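Local atomic coordinates of archaeal actin homolog (Thermoplasma acidophilum, PDB entry 2FSJ), a protein that polymerizes into bundles of helical filaments in a reaction that requires nucleoside triphosphate and works optimally with ATP. Residues D203-N208 against M212-E217. Residues are numbered along the deposited sequence; the frame is centred on the assembly and turned at random.
Sequences DVLTIN and MEPVVE
T206 and V215 join the two arms of a β hairpin through one nearly straight bond: V215 N gives its hydrogen to T206 O at 2.8 Å, with an N-H...O angle of 177°. N208 N donates in the same way to E213 O, 2.9 Å away. These two bonds flank the antiparallel non-hydrogen-bonded pair I207 and P214. Proline suits that position, since its nitrogen has no hydrogen to give and none is called for there; its CA lies 3.4 Å from T206 O in a CA-H...O contact. At the turn, M212 N makes a weak, bent bond to N208 O. The asparagine's OD1 accepts from M210 N within the turn, and D211 OD1 takes the N-H of E213.

The I207 and P214 side chains share a face with L205, whose CD1 rests 4.1 Å from P214 CB; helix 173-182 covers it through V173 and A176. With CG1 of I207 swung opposite its own backbone nitrogen (chi1 -156°), CD1 reaches across to the other arm, 3.4 Å from M212 O. An alanine in place of I207 would probably open a gap beside the backbone of M212 and E213 and beneath A176. On the reverse face, V215 CG2 lies against N208 CB, and T206 OG1 bonds to L218 O on the other arm, giving this buried hydroxyl a partner. S219 OG pairs with T206 N and V215 O. Backbone pairing, with the hydroxyls of T206 and S219, thus supplies the directional bonds between the arms, whereas aliphatic side chains seal one face of this sheet edge against the helix.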
# COMPACT_ATOMS: atom_id res chain seq x y z
N ASP A 203 -7.72 5.93 3.32
CA ASP A 203 -6.93 6.79 4.21
C ASP A 203 -6.97 8.17 3.57
O ASP A 203 -6.53 8.37 2.41
CB ASP A 203 -5.52 6.25 4.26
CG ASP A 203 -4.70 6.84 5.36
OD1 ASP A 203 -4.81 6.31 6.50
OD2 ASP A 203 -3.94 7.85 5.18
N VAL A 204 -7.46 9.14 4.33
CA VAL A 204 -7.58 10.51 3.87
C VAL A 204 -6.64 11.35 4.72
O VAL A 204 -6.81 11.46 5.94
CB VAL A 204 -8.99 11.02 3.97
CG1 VAL A 204 -9.10 12.52 3.53
CG2 VAL A 204 -9.96 10.07 3.19
N LEU A 205 -5.65 11.92 4.06
CA LEU A 205 -4.69 12.79 4.72
C LEU A 205 -4.81 14.20 4.16
O LEU A 205 -4.60 14.43 2.94
CB LEU A 205 -3.28 12.23 4.57
CG LEU A 205 -2.38 13.20 5.33
CD1 LEU A 205 -1.88 12.71 6.66
CD2 LEU A 205 -1.37 13.90 4.48
N THR A 206 -5.19 15.13 5.03
CA THR A 206 -5.26 16.56 4.69
C THR A 206 -3.98 17.22 5.17
O THR A 206 -3.57 17.04 6.30
CB THR A 206 -6.51 17.19 5.31
OG1 THR A 206 -7.66 16.60 4.69
CG2 THR A 206 -6.62 18.70 5.00
N ILE A 207 -3.33 17.91 4.24
CA ILE A 207 -2.04 18.57 4.46
C ILE A 207 -2.14 20.08 4.18
O ILE A 207 -2.75 20.50 3.21
CB ILE A 207 -0.98 17.85 3.57
CG1 ILE A 207 0.43 18.04 4.12
CG2 ILE A 207 -1.11 18.24 2.11
CD1 ILE A 207 1.50 17.15 3.40
N ASN A 208 -1.49 20.86 5.04
CA ASN A 208 -1.39 22.30 4.88
C ASN A 208 -0.24 22.56 3.93
O ASN A 208 0.89 22.21 4.23
CB ASN A 208 -1.13 22.99 6.21
CG ASN A 208 -1.32 24.50 6.09
OD1 ASN A 208 -1.30 25.01 4.97
ND2 ASN A 208 -1.66 25.17 7.19
N MET A 212 3.68 21.79 4.56
CA MET A 212 3.56 20.33 4.36
C MET A 212 3.32 19.51 5.59
O MET A 212 3.71 18.32 5.63
CB MET A 212 4.77 19.79 3.56
CG MET A 212 4.97 20.52 2.24
SD MET A 212 3.72 20.33 1.05
CE MET A 212 2.73 21.26 1.41
N GLU A 213 2.62 20.10 6.56
CA GLU A 213 2.29 19.39 7.79
C GLU A 213 0.85 18.89 7.73
O GLU A 213 0.01 19.58 7.22
CB GLU A 213 2.50 20.28 9.01
CG GLU A 213 3.97 20.54 9.31
CD GLU A 213 4.72 19.31 9.81
OE1 GLU A 213 4.24 18.71 10.78
OE2 GLU A 213 5.75 18.97 9.19
N PRO A 214 0.57 17.69 8.24
CA PRO A 214 -0.81 17.22 8.32
C PRO A 214 -1.70 18.07 9.20
O PRO A 214 -1.24 18.67 10.18
CB PRO A 214 -0.67 15.83 8.97
CG PRO A 214 0.69 15.47 8.85
CD PRO A 214 1.50 16.72 8.83
N VAL A 215 -2.97 18.13 8.81
CA VAL A 215 -3.99 18.73 9.59
C VAL A 215 -4.75 17.56 10.25
O VAL A 215 -5.59 16.89 9.61
CB VAL A 215 -4.93 19.62 8.74
CG1 VAL A 215 -5.91 20.31 9.64
CG2 VAL A 215 -4.13 20.64 7.88
N VAL A 216 -4.44 17.29 11.51
CA VAL A 216 -5.00 16.13 12.18
C VAL A 216 -6.50 16.15 12.24
O VAL A 216 -7.14 15.10 12.13
CB VAL A 216 -4.36 15.86 13.58
CG1 VAL A 216 -2.88 15.64 13.44
CG2 VAL A 216 -4.63 16.99 14.56
N GLU A 217 -7.09 17.34 12.33
CA GLU A 217 -8.52 17.46 12.52
C GLU A 217 -9.27 17.05 11.26
O GLU A 217 -10.49 16.82 11.31
CB GLU A 217 -8.87 18.92 12.88
CG GLU A 217 -8.30 19.36 14.20
CD GLU A 217 -6.87 19.88 14.11
OE1 GLU A 217 -6.30 19.87 13.02
OE2 GLU A 217 -6.31 20.28 15.17